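Local coordinates for protein beta-lactamase (Burkholderia cenocepacia, PDB 5E2G) that probably hydrolyses beta-lactams to substituted beta-amino acids, acting as a serine enzyme of the class C beta-lactamase family, at residues M26-V31 and F39-M44; L57-S62 and A195-G200; T183-N188 and Y220-T225; Y201-K206 and N339-I344. All coordinates share one frame; numbering follows the deposited sequence.

Contact 1: M26-V31 and F39-M44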
loop_
_atom_site.group_PDB
_atom_site.type_symbol
_atom_site.label_atom_id
_atom_site.label_comp_id
_atom_site.label_asym_id
_atom_site.label_seq_id
_atom_site.Cartn_x
_atom_site.Cartn_y
_atom_site.Cartn_z
HETATM N N MSE A 26 2.184 -4.750 18.020
HETATM C CA MSE A 26 2.766 -4.687 16.690
HETATM C C MSE A 26 3.066 -6.084 16.187
HETATM O O MSE A 26 3.367 -6.978 16.959
HETATM C CB MSE A 26 4.057 -3.864 16.674
HETATM C CG MSE A 26 3.893 -2.421 17.047
HETATM SE SE MSE A 26 5.468 -1.435 16.544
HETATM C CE MSE A 26 5.329 -1.588 14.600
ATOM N N ALA A 27 2.994 -6.266 14.879
ATOM C CA ALA A 27 3.459 -7.481 14.235
ATOM C C ALA A 27 4.499 -7.084 13.202
ATOM O O ALA A 27 4.265 -6.170 12.403
ATOM C CB ALA A 27 2.306 -8.250 13.591
ATOM N N ILE A 28 5.654 -7.743 13.246
ATOM C CA ILE A 28 6.796 -7.408 12.404
ATOM C C ILE A 28 7.114 -8.616 11.543
ATOM O O ILE A 28 7.347 -9.710 12.069
ATOM C CB ILE A 28 8.029 -7.016 13.235
ATOM C CG1 ILE A 28 7.646 -6.095 14.405
ATOM C CG2 ILE A 28 9.092 -6.415 12.334
ATOM C CD1 ILE A 28 7.095 -4.750 14.006
ATOM N N GLY A 29 7.141 -8.422 10.233
ATOM C CA GLY A 29 7.556 -9.451 9.292
ATOM C C GLY A 29 8.911 -9.086 8.711
ATOM O O GLY A 29 9.139 -7.934 8.338
ATOM N N ILE A 30 9.806 -10.074 8.641
ATOM C CA ILE A 30 11.159 -9.900 8.122
ATOM C C ILE A 30 11.441 -10.987 7.093
ATOM O O ILE A 30 11.217 -12.171 7.356
ATOM C CB ILE A 30 12.218 -9.956 9.242
ATOM C CG1 ILE A 30 12.126 -8.738 10.167
ATOM C CG2 ILE A 30 13.615 -10.086 8.654
ATOM C CD1 ILE A 30 12.466 -7.439 9.512
ATOM N N VAL A 31 11.937 -10.584 5.928
ATOM C CA VAL A 31 12.577 -11.486 4.977
ATOM C C VAL A 31 14.076 -11.271 5.105
ATOM O O VAL A 31 14.580 -10.174 4.840
ATOM C CB VAL A 31 12.109 -11.229 3.535
ATOM C CG1 VAL A 31 12.920 -12.058 2.560
ATOM C CG2 VAL A 31 10.648 -11.531 3.383
ATOM N N PHE A 39 7.412 -11.589 14.041
ATOM C CA PHE A 39 7.634 -11.354 15.461
ATOM C C PHE A 39 6.482 -10.522 16.002
ATOM O O PHE A 39 6.274 -9.388 15.554
ATOM C CB PHE A 39 8.968 -10.642 15.686
ATOM C CG PHE A 39 10.138 -11.348 15.067
ATOM C CD1 PHE A 39 10.548 -12.585 15.545
ATOM C CD2 PHE A 39 10.819 -10.785 14.006
ATOM C CE1 PHE A 39 11.616 -13.242 14.981
ATOM C CE2 PHE A 39 11.891 -11.434 13.439
ATOM C CZ PHE A 39 12.289 -12.668 13.926
ATOM N N ASP A 40 5.739 -11.077 16.959
ATOM C CA ASP A 40 4.558 -10.425 17.506
ATOM C C ASP A 40 4.893 -9.765 18.836
ATOM O O ASP A 40 5.698 -10.285 19.614
ATOM C CB ASP A 40 3.408 -11.422 17.686
ATOM C CG ASP A 40 2.825 -11.906 16.353
ATOM O OD1 ASP A 40 2.825 -11.132 15.370
ATOM O OD2 ASP A 40 2.370 -13.067 16.287
ATOM N N TYR A 41 4.269 -8.618 19.094
ATOM C CA TYR A 41 4.507 -7.864 20.318
ATOM C C TYR A 41 3.195 -7.345 20.888
ATOM O O TYR A 41 2.331 -6.870 20.148
ATOM C CB TYR A 41 5.450 -6.679 20.076
ATOM C CG TYR A 41 6.820 -7.072 19.580
ATOM C CD1 TYR A 41 7.058 -7.277 18.227
ATOM C CD2 TYR A 41 7.877 -7.234 20.461
ATOM C CE1 TYR A 41 8.308 -7.638 17.767
ATOM C CE2 TYR A 41 9.125 -7.593 20.015
ATOM C CZ TYR A 41 9.338 -7.795 18.668
ATOM O OH TYR A 41 10.592 -8.157 18.228
ATOM N N GLY A 42 3.049 -7.424 22.204
ATOM C CA GLY A 42 1.946 -6.734 22.839
ATOM C C GLY A 42 0.596 -7.384 22.578
ATOM O O GLY A 42 0.482 -8.601 22.422
ATOM N N VAL A 43 -0.444 -6.542 22.528
ATOM C CA VAL A 43 -1.828 -6.988 22.650
ATOM C C VAL A 43 -2.702 -6.385 21.553
ATOM O O VAL A 43 -2.441 -5.287 21.049
ATOM C CB VAL A 43 -2.405 -6.647 24.045
ATOM C CG1 VAL A 43 -1.780 -7.546 25.112
ATOM C CG2 VAL A 43 -2.163 -5.178 24.382
HETATM N N MSE A 44 -3.769 -7.113 21.212
HETATM C CA MSE A 44 -4.705 -6.760 20.145
HETATM C C MSE A 44 -5.701 -5.689 20.538
HETATM O O MSE A 44 -6.194 -4.953 19.678
HETATM C CB MSE A 44 -5.504 -7.989 19.710
HETATM C CG MSE A 44 -4.699 -9.121 19.128
HETATM SE SE MSE A 44 -5.862 -10.587 18.576
HETATM C CE MSE A 44 -7.316 -9.558 17.794
#
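Two strands pair at M26 with Y41, A27 with D40 and I28 with F39, and their directions differ by 164°, which makes the pairing antiparallel. Four backbone hydrogen bonds carry it. At M26, its N reaches Y41 O at 3.0 Å, and Y41 N returns to M26 O at 2.8 Å; at I28, its N meets F39 O at 2.9 Å, and F39 N meets I28 O at 2.7 Å. All four are ordinary in length; F39 N to I28 O is the straightest, with an N-H...O angle of 165°, and Y41 N to M26 O is more bent. A27 and D40 between them form the non-hydrogen-bonded pair, with CA atoms 4.5 Å apart.

Apolar packing gathers on the face that bears I28, I30, F39 and Y41. I28 CG1 lies 3.8 Å from Y41 CE1, approaching the ring at an oblique angle; with CG1 anti to its own carbonyl carbon (chi1 -43°), this branch sits on the tyrosine side. I30 CG1 comes to the edge of the F39 ring, near its plane, at 4.2 Å from CE2. The opposite face is lighter, with A27 CB beside the carboxylate oxygen D40 OD1.

This is the beta hairpin of strands 25-32 and 35-42, the latter outermost in the antiparallel sheet, while strand 332-338 pairs with the other side of 25-32. Helix 3-21 covers the face of M26, F39 and Y41: Y41 OH bonds to T11, and R7 makes a cation-pi contact with the ring. Helix 226-235 packs against A27 and V31.

Contact 2: L57-S62 and A195-G200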
loop_
_atom_site.group_PDB
_atom_site.type_symbol
_atom_site.label_atom_id
_atom_site.label_comp_id
_atom_site.label_asym_id
_atom_site.label_seq_id
_atom_site.Cartn_x
_atom_site.Cartn_y
_atom_site.Cartn_z
ATOM N N LEU A 57 -5.449 -9.412 12.796
ATOM C CA LEU A 57 -5.676 -8.565 11.627
ATOM C C LEU A 57 -5.426 -7.096 11.960
ATOM O O LEU A 57 -5.896 -6.596 12.990
ATOM C CB LEU A 57 -7.102 -8.739 11.090
ATOM C CG LEU A 57 -7.504 -10.115 10.533
ATOM C CD1 LEU A 57 -9.025 -10.239 10.410
ATOM C CD2 LEU A 57 -6.845 -10.393 9.185
ATOM N N PHE A 58 -4.690 -6.413 11.078
ATOM C CA PHE A 58 -4.444 -4.982 11.150
ATOM C C PHE A 58 -4.958 -4.310 9.882
ATOM O O PHE A 58 -4.912 -4.895 8.797
ATOM C CB PHE A 58 -2.952 -4.670 11.294
ATOM C CG PHE A 58 -2.312 -5.259 12.516
ATOM C CD1 PHE A 58 -1.914 -6.588 12.539
ATOM C CD2 PHE A 58 -2.072 -4.477 13.632
ATOM C CE1 PHE A 58 -1.319 -7.129 13.658
ATOM C CE2 PHE A 58 -1.467 -5.017 14.755
ATOM C CZ PHE A 58 -1.095 -6.349 14.764
ATOM N N GLU A 59 -5.449 -3.077 10.021
ATOM C CA GLU A 59 -5.754 -2.244 8.861
ATOM C C GLU A 59 -4.462 -1.618 8.346
ATOM O O GLU A 59 -3.723 -0.990 9.109
ATOM C CB GLU A 59 -6.752 -1.143 9.220
ATOM C CG GLU A 59 -7.913 -1.604 10.068
ATOM C CD GLU A 59 -8.737 -0.459 10.630
ATOM O OE1 GLU A 59 -8.361 0.717 10.433
ATOM O OE2 GLU A 59 -9.764 -0.743 11.283
ATOM N N ILE A 60 -4.188 -1.779 7.051
ATOM C CA ILE A 60 -2.935 -1.295 6.482
ATOM C C ILE A 60 -3.116 0.021 5.727
ATOM O O ILE A 60 -2.175 0.492 5.084
ATOM C CB ILE A 60 -2.265 -2.364 5.595
ATOM C CG1 ILE A 60 -3.136 -2.747 4.400
ATOM C CG2 ILE A 60 -1.945 -3.595 6.416
ATOM C CD1 ILE A 60 -2.444 -3.718 3.452
ATOM N N GLY A 61 -4.289 0.637 5.810
ATOM C CA GLY A 61 -4.465 1.946 5.195
ATOM C C GLY A 61 -4.113 1.939 3.717
ATOM O O GLY A 61 -4.503 1.039 2.964
ATOM N N SER A 62 -3.339 2.946 3.304
ATOM C CA SER A 62 -3.006 3.150 1.899
ATOM C C SER A 62 -2.095 2.076 1.327
ATOM O O SER A 62 -1.905 2.040 0.110
ATOM C CB SER A 62 -2.362 4.516 1.711
ATOM O OG SER A 62 -3.282 5.557 1.982
ATOM N N ALA A 195 -13.081 -12.192 15.252
ATOM C CA ALA A 195 -12.331 -12.408 16.483
ATOM C C ALA A 195 -10.843 -12.141 16.319
ATOM O O ALA A 195 -10.162 -11.890 17.317
ATOM C CB ALA A 195 -12.538 -13.838 16.985
ATOM N N ASP A 196 -10.326 -12.204 15.094
ATOM C CA ASP A 196 -8.919 -11.944 14.815
ATOM C C ASP A 196 -8.603 -10.466 14.622
ATOM O O ASP A 196 -7.423 -10.106 14.577
ATOM C CB ASP A 196 -8.478 -12.707 13.556
ATOM C CG ASP A 196 -8.673 -14.209 13.671
ATOM O OD1 ASP A 196 -8.776 -14.724 14.807
ATOM O OD2 ASP A 196 -8.705 -14.880 12.616
ATOM N N TYR A 197 -9.620 -9.612 14.517
ATOM C CA TYR A 197 -9.472 -8.228 14.074
ATOM C C TYR A 197 -9.029 -7.374 15.254
ATOM O O TYR A 197 -9.799 -7.156 16.192
ATOM C CB TYR A 197 -10.801 -7.756 13.489
ATOM C CG TYR A 197 -10.804 -6.480 12.670
ATOM C CD1 TYR A 197 -9.791 -5.538 12.776
ATOM C CD2 TYR A 197 -11.855 -6.215 11.796
ATOM C CE1 TYR A 197 -9.822 -4.365 12.030
ATOM C CE2 TYR A 197 -11.893 -5.054 11.051
ATOM C CZ TYR A 197 -10.876 -4.132 11.170
ATOM O OH TYR A 197 -10.921 -2.978 10.426
ATOM N N ALA A 198 -7.793 -6.883 15.207
ATOM C CA ALA A 198 -7.272 -6.067 16.290
ATOM C C ALA A 198 -8.067 -4.770 16.416
ATOM O O ALA A 198 -8.769 -4.348 15.496
ATOM C CB ALA A 198 -5.793 -5.758 16.066
ATOM N N GLN A 199 -7.964 -4.140 17.583
ATOM C CA GLN A 199 -8.588 -2.846 17.815
ATOM C C GLN A 199 -7.567 -1.744 17.564
ATOM O O GLN A 199 -6.448 -1.798 18.082
ATOM C CB GLN A 199 -9.140 -2.744 19.237
ATOM C CG GLN A 199 -9.665 -1.357 19.610
ATOM C CD GLN A 199 -11.037 -1.043 19.028
ATOM O OE1 GLN A 199 -11.202 -0.071 18.292
ATOM N NE2 GLN A 199 -12.033 -1.855 19.379
ATOM N N GLY A 200 -7.948 -0.762 16.757
ATOM C CA GLY A 200 -7.115 0.403 16.576
ATOM C C GLY A 200 -7.309 1.412 17.683
ATOM O O GLY A 200 -8.291 1.381 18.424
#
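L57 and Y197 form a single backbone bridge, their CA atoms 4.5 Å apart, held by L57 N to D196 O at 2.7 Å and by A198 N to L57 O at 2.9 Å. The second donor lies in the carbonyl plane of L57, whereas L57 N stands 38° out of the plane of its acceptor.

The L57 side chain leans over the loop: CB is 3.8 Å from Y197 CA, and CD1 is 4.0 Å from D196 CB. A198 CB sits 3.2 Å from L57 O, a close contact beside the bridge. The polar link is Y197 OH to E59 OE2, 2.7 Å, on the anti side and tilted out of the carboxylate plane. With CG anti to the backbone N (chi1 -166°), the tyrosine ring is directed along the strand toward E59, and ring and carboxylate planes stand 70° apart. Y197 OH is shared between E59 OE2 and R223 NH1, while the other carboxylate oxygen, E59 OE1, has T317 OG1.

Beyond E59 the chain runs to S62, whose OG makes a weak hydrogen bond to K65 and whose side chain touches Y148, consistent with the SxxK active-site serine of this family. Strand 58-59 pairs with strand 223-224, and F58 packs on strand 332-338.

Contact 3: T183-N188 and Y220-T225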
loop_
_atom_site.group_PDB
_atom_site.type_symbol
_atom_site.label_atom_id
_atom_site.label_comp_id
_atom_site.label_asym_id
_atom_site.label_seq_id
_atom_site.Cartn_x
_atom_site.Cartn_y
_atom_site.Cartn_z
ATOM N N THR A 183 -4.036 -16.010 2.747
ATOM C CA THR A 183 -5.234 -16.679 3.234
ATOM C C THR A 183 -5.837 -16.011 4.465
ATOM O O THR A 183 -6.825 -16.517 5.002
ATOM C CB THR A 183 -4.938 -18.157 3.553
ATOM O OG1 THR A 183 -3.968 -18.241 4.599
ATOM C CG2 THR A 183 -4.399 -18.877 2.346
ATOM N N HIS A 184 -5.270 -14.905 4.934
ATOM C CA HIS A 184 -5.835 -14.145 6.046
ATOM C C HIS A 184 -5.842 -12.663 5.713
ATOM O O HIS A 184 -5.447 -11.801 6.501
ATOM C CB HIS A 184 -5.091 -14.468 7.331
ATOM C CG HIS A 184 -5.450 -15.809 7.886
ATOM N ND1 HIS A 184 -6.631 -16.039 8.559
ATOM C CD2 HIS A 184 -4.813 -17.002 7.823
ATOM C CE1 HIS A 184 -6.696 -17.312 8.906
ATOM N NE2 HIS A 184 -5.606 -17.919 8.472
ATOM N N THR A 185 -6.331 -12.368 4.513
ATOM C CA THR A 185 -6.356 -11.029 3.950
ATOM C C THR A 185 -7.755 -10.778 3.412
ATOM O O THR A 185 -8.290 -11.610 2.674
ATOM C CB THR A 185 -5.310 -10.881 2.837
ATOM O OG1 THR A 185 -4.012 -11.173 3.359
ATOM C CG2 THR A 185 -5.315 -9.474 2.281
ATOM N N TYR A 186 -8.352 -9.648 3.788
ATOM C CA TYR A 186 -9.754 -9.395 3.484
ATOM C C TYR A 186 -9.983 -7.952 3.072
ATOM O O TYR A 186 -9.357 -7.035 3.605
ATOM C CB TYR A 186 -10.650 -9.710 4.691
ATOM C CG TYR A 186 -10.351 -11.053 5.301
ATOM C CD1 TYR A 186 -10.761 -12.226 4.674
ATOM C CD2 TYR A 186 -9.642 -11.152 6.488
ATOM C CE1 TYR A 186 -10.482 -13.463 5.220
ATOM C CE2 TYR A 186 -9.363 -12.383 7.046
ATOM C CZ TYR A 186 -9.781 -13.536 6.405
ATOM O OH TYR A 186 -9.495 -14.763 6.955
ATOM N N ILE A 187 -10.894 -7.762 2.120
ATOM C CA ILE A 187 -11.575 -6.480 1.998
ATOM C C ILE A 187 -12.744 -6.426 2.969
ATOM O O ILE A 187 -12.924 -5.449 3.706
ATOM C CB ILE A 187 -12.037 -6.255 0.545
ATOM C CG1 ILE A 187 -10.838 -6.191 -0.403
ATOM C CG2 ILE A 187 -12.876 -4.997 0.434
ATOM C CD1 ILE A 187 -9.873 -5.074 -0.092
ATOM N N ASN A 188 -13.544 -7.489 2.989
ATOM C CA ASN A 188 -14.644 -7.673 3.930
ATOM C C ASN A 188 -14.253 -8.797 4.882
ATOM O O ASN A 188 -14.105 -9.946 4.460
ATOM C CB ASN A 188 -15.936 -7.999 3.189
ATOM C CG ASN A 188 -16.320 -6.922 2.207
ATOM O OD1 ASN A 188 -16.396 -7.158 0.999
ATOM N ND2 ASN A 188 -16.550 -5.717 2.716
ATOM N N TYR A 220 -8.198 1.781 0.871
ATOM C CA TYR A 220 -7.706 1.472 2.217
ATOM C C TYR A 220 -8.456 0.315 2.862
ATOM O O TYR A 220 -8.461 0.227 4.093
ATOM C CB TYR A 220 -7.807 2.710 3.111
ATOM C CG TYR A 220 -9.177 3.368 3.110
ATOM C CD1 TYR A 220 -9.481 4.382 2.204
ATOM C CD2 TYR A 220 -10.167 2.984 4.022
ATOM C CE1 TYR A 220 -10.728 4.994 2.196
ATOM C CE2 TYR A 220 -11.423 3.598 4.026
ATOM C CZ TYR A 220 -11.693 4.605 3.106
ATOM O OH TYR A 220 -12.923 5.225 3.085
ATOM N N GLY A 221 -9.089 -0.561 2.091
ATOM C CA GLY A 221 -9.983 -1.555 2.639
ATOM C C GLY A 221 -9.344 -2.825 3.142
ATOM O O GLY A 221 -10.068 -3.694 3.631
ATOM N N VAL A 222 -8.021 -2.965 3.059
ATOM C CA VAL A 222 -7.380 -4.238 3.375
ATOM C C VAL A 222 -7.138 -4.351 4.875
ATOM O O VAL A 222 -6.555 -3.458 5.506
ATOM C CB VAL A 222 -6.067 -4.416 2.594
ATOM C CG1 VAL A 222 -5.413 -5.712 3.007
ATOM C CG2 VAL A 222 -6.324 -4.419 1.098
ATOM N N ARG A 223 -7.608 -5.456 5.445
ATOM C CA ARG A 223 -7.186 -5.961 6.739
ATOM C C ARG A 223 -6.377 -7.225 6.489
ATOM O O ARG A 223 -6.736 -8.025 5.621
ATOM C CB ARG A 223 -8.394 -6.266 7.623
ATOM C CG ARG A 223 -8.909 -5.095 8.461
ATOM C CD ARG A 223 -9.271 -3.849 7.654
ATOM N NE ARG A 223 -10.377 -4.048 6.725
ATOM C CZ ARG A 223 -11.649 -3.787 7.002
ATOM N NH1 ARG A 223 -11.993 -3.326 8.193
ATOM N NH2 ARG A 223 -12.581 -3.993 6.085
ATOM N N THR A 224 -5.277 -7.406 7.216
ATOM C CA THR A 224 -4.398 -8.535 6.921
ATOM C C THR A 224 -3.494 -8.810 8.115
ATOM O O THR A 224 -3.470 -8.057 9.092
ATOM C CB THR A 224 -3.575 -8.277 5.644
ATOM O OG1 THR A 224 -2.771 -9.425 5.334
ATOM C CG2 THR A 224 -2.675 -7.064 5.814
ATOM N N THR A 225 -2.763 -9.919 8.027
ATOM C CA THR A 225 -1.772 -10.312 9.019
ATOM C C THR A 225 -0.375 -9.937 8.545
ATOM O O THR A 225 -0.146 -9.653 7.367
ATOM C CB THR A 225 -1.810 -11.817 9.290
ATOM O OG1 THR A 225 -1.388 -12.517 8.117
ATOM C CG2 THR A 225 -3.197 -12.259 9.662
#
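The flat guanidinium of R223 meets the carbonyl of I187 at its edge: NH2 to I187 O is 2.8 Å, with the oxygen only 13° out of the guanidinium plane. NE of the same group bonds back to G221 O at 3.1 Å, coming from above that carbonyl's plane, and NH1 goes to Y197 OH. Three nitrogens thus have separate partners, which should fix the rotation of the group; bends at chi2 and chi3 (56° and 64°) fold the chain back to allow it. The Y186 ring takes less part, sitting obliquely near R223 O.

The backbones run antiparallel and meet in one hydrogen-bonded pair, Y186 with R223. Y186 N reaches R223 O at 2.9 Å, and R223 N reaches Y186 O at 3.0 Å, both bonds close to straight. Weaker CA-H...O contacts accompany them, such as V222 CA to Y186 O.

Away from the arginine, T185 and T224 lie side by side, their OG1 atoms 2.9 Å apart, and D228 also bonds T185 OG1. Apolar contacts flank the pair: I187 CD1 packs on V222 CG2 at 3.8 Å, and H184 CB lies 3.7 Å from T225 CG2.

T225 is the N-cap of helix 226-235, its OG1 bonding to the backbone N of D228. Helix 168-180 packs against the loop, where E173 accepts from the N of I187 and of N188. The edge of strand 223-224 away from Y186 pairs with strand 58-59, and helix 216-220 supplies W216 against I187 and R223.

Contact 4: Y201-K206 and N339-I344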
loop_
_atom_site.group_PDB
_atom_site.type_symbol
_atom_site.label_atom_id
_atom_site.label_comp_id
_atom_site.label_asym_id
_atom_site.label_seq_id
_atom_site.Cartn_x
_atom_site.Cartn_y
_atom_site.Cartn_z
ATOM N N TYR A 201 -6.342 2.315 17.810
ATOM C CA TYR A 201 -6.386 3.326 18.853
ATOM C C TYR A 201 -5.872 4.641 18.304
ATOM O O TYR A 201 -4.784 4.697 17.724
ATOM C CB TYR A 201 -5.574 2.881 20.069
ATOM C CG TYR A 201 -6.209 1.685 20.731
ATOM C CD1 TYR A 201 -5.763 0.395 20.468
ATOM C CD2 TYR A 201 -7.290 1.843 21.586
ATOM C CE1 TYR A 201 -6.364 -0.704 21.059
ATOM C CE2 TYR A 201 -7.895 0.755 22.182
ATOM C CZ TYR A 201 -7.433 -0.515 21.917
ATOM O OH TYR A 201 -8.045 -1.597 22.512
ATOM N N THR A 202 -6.668 5.690 18.478
ATOM C CA THR A 202 -6.288 7.008 18.012
ATOM C C THR A 202 -5.087 7.510 18.806
ATOM O O THR A 202 -4.606 6.860 19.737
ATOM C CB THR A 202 -7.467 7.966 18.133
ATOM O OG1 THR A 202 -7.848 8.068 19.508
ATOM C CG2 THR A 202 -8.642 7.435 17.355
ATOM N N LYS A 203 -4.584 8.686 18.421
ATOM C CA LYS A 203 -3.454 9.274 19.135
ATOM C C LYS A 203 -3.799 9.586 20.587
ATOM O O LYS A 203 -2.898 9.661 21.429
ATOM C CB LYS A 203 -2.982 10.543 18.428
ATOM C CG LYS A 203 -2.684 10.379 16.953
ATOM C CD LYS A 203 -2.286 11.714 16.337
ATOM C CE LYS A 203 -1.619 11.544 14.982
ATOM N NZ LYS A 203 -2.522 10.906 13.983
ATOM N N ASP A 204 -5.083 9.776 20.894
ATOM C CA ASP A 204 -5.506 9.974 22.273
ATOM C C ASP A 204 -5.503 8.679 23.064
ATOM O O ASP A 204 -5.314 8.702 24.285
ATOM C CB ASP A 204 -6.912 10.568 22.325
ATOM C CG ASP A 204 -6.973 11.972 21.783
ATOM O OD1 ASP A 204 -6.026 12.371 21.067
ATOM O OD2 ASP A 204 -7.975 12.671 22.061
ATOM N N GLY A 205 -5.724 7.554 22.394
ATOM C CA GLY A 205 -5.989 6.293 23.052
ATOM C C GLY A 205 -7.413 5.818 22.897
ATOM O O GLY A 205 -7.746 4.734 23.392
ATOM N N LYS A 206 -8.260 6.593 22.235
ATOM C CA LYS A 206 -9.634 6.182 22.006
ATOM C C LYS A 206 -9.657 5.020 21.018
ATOM O O LYS A 206 -8.975 5.075 19.987
ATOM C CB LYS A 206 -10.451 7.366 21.491
ATOM C CG LYS A 206 -10.477 8.540 22.471
ATOM C CD LYS A 206 -10.502 9.907 21.775
ATOM C CE LYS A 206 -11.902 10.290 21.284
ATOM N NZ LYS A 206 -12.007 11.704 20.788
ATOM N N ASN A 339 -1.287 -1.327 15.902
ATOM C CA ASN A 339 -2.647 -0.856 16.156
ATOM C C ASN A 339 -2.654 0.431 16.965
ATOM O O ASN A 339 -3.450 0.611 17.887
ATOM C CB ASN A 339 -3.484 -1.946 16.825
ATOM C CG ASN A 339 -2.985 -2.313 18.197
ATOM O OD1 ASN A 339 -1.843 -2.025 18.546
ATOM N ND2 ASN A 339 -3.837 -2.958 18.989
ATOM N N GLY A 340 -1.760 1.351 16.618
ATOM C CA GLY A 340 -1.744 2.687 17.178
ATOM C C GLY A 340 -1.069 3.605 16.187
ATOM O O GLY A 340 -0.636 3.185 15.114
ATOM N N ASN A 341 -0.972 4.874 16.567
ATOM C CA ASN A 341 -0.441 5.917 15.693
ATOM C C ASN A 341 1.063 6.038 15.900
ATOM O O ASN A 341 1.519 6.404 16.989
ATOM C CB ASN A 341 -1.143 7.248 15.962
ATOM C CG ASN A 341 -2.505 7.344 15.288
ATOM O OD1 ASN A 341 -2.733 8.222 14.454
ATOM N ND2 ASN A 341 -3.411 6.439 15.641
ATOM N N VAL A 342 1.830 5.719 14.864
ATOM C CA VAL A 342 3.285 5.809 14.883
ATOM C C VAL A 342 3.696 6.814 13.821
ATOM O O VAL A 342 3.277 6.684 12.667
ATOM C CB VAL A 342 3.965 4.452 14.620
ATOM C CG1 VAL A 342 5.483 4.607 14.659
ATOM C CG2 VAL A 342 3.501 3.414 15.616
ATOM N N PRO A 343 4.497 7.829 14.154
ATOM C CA PRO A 343 4.917 8.793 13.139
ATOM C C PRO A 343 5.621 8.090 11.996
ATOM O O PRO A 343 6.444 7.196 12.205
ATOM C CB PRO A 343 5.861 9.723 13.901
ATOM C CG PRO A 343 5.404 9.618 15.306
ATOM C CD PRO A 343 5.001 8.192 15.486
ATOM N N ILE A 344 5.266 8.501 10.778
ATOM C CA ILE A 344 5.794 7.867 9.574
ATOM C C ILE A 344 7.314 7.804 9.611
ATOM O O ILE A 344 7.912 6.753 9.357
ATOM C CB ILE A 344 5.291 8.609 8.328
ATOM C CG1 ILE A 344 3.858 8.174 8.039
ATOM C CG2 ILE A 344 6.216 8.355 7.155
ATOM C CD1 ILE A 344 3.149 9.050 7.075
HETATM O O HOH W 1 -1.824 5.849 19.143
#
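Y201 and N339 pack closely at the inner end, while K203 and N341 meet at the exposed end. N339 O sits at the edge of the Y201 ring, in its plane, 3.5 Å from CD1. The two side chains lie alongside each other and point the same way, with ring and amide planes 83° apart; N339 ND2 is 4.0 Å from Y201 CE1. Each polar end is held elsewhere: Y201 OH by the N of K46, and N339 OD1 by the N of G25. N339 CG falls between its own backbone N and carbonyl carbon (chi1 65°), which keeps the amide beside the ring.

N341 bridges the two ends. Its ND2 makes a weak bond to Y201 O, 3.0 Å but bent to 124°, and a firmer one to G318 O. Its OD1 receives K203 NZ at 2.7 Å, where the lysine, bent at its last torsion, crosses the asparagine at about a right angle; K203 CG also touches N341 CG, 3.5 Å away. A water sits on this looser side, accepting from N341 N at 2.9 Å and lying 3.0 Å from T202 O, probably as a donor, so part of the contact is solvent-mediated.

T202 to G205 form a type I turn, with G205 at positive phi as in a G1 bulge, joining strands 200-201 and 207-208. The residues from N339 lead out of strand 332-338 into helix 344-357, with P343 as its N-cap, and helix 3-21 touches V342 and P343.

Overall arrangement
Contacts 1, 2 and 3 are mostly buried; contact 4 is partly so and keeps a charged side with a bridging water. Contact 1 is regular strand pairing with apolar cover, whereas 2 and 3 replace extended pairing with single bridges and buried polar groups. Those two hold one small sheet, strands 58-59 and 223-224, and their centres lie about 8 Å apart; Y197 and R223 join them, as does the backbone of F58 with T224. M44 of contact 1 bonds backbone to backbone with Q199 of contact 2, whose O receives a weak bond from N339 ND2 of contact 4. Contacts 3 and 4, about 20 Å apart between centres, do not touch.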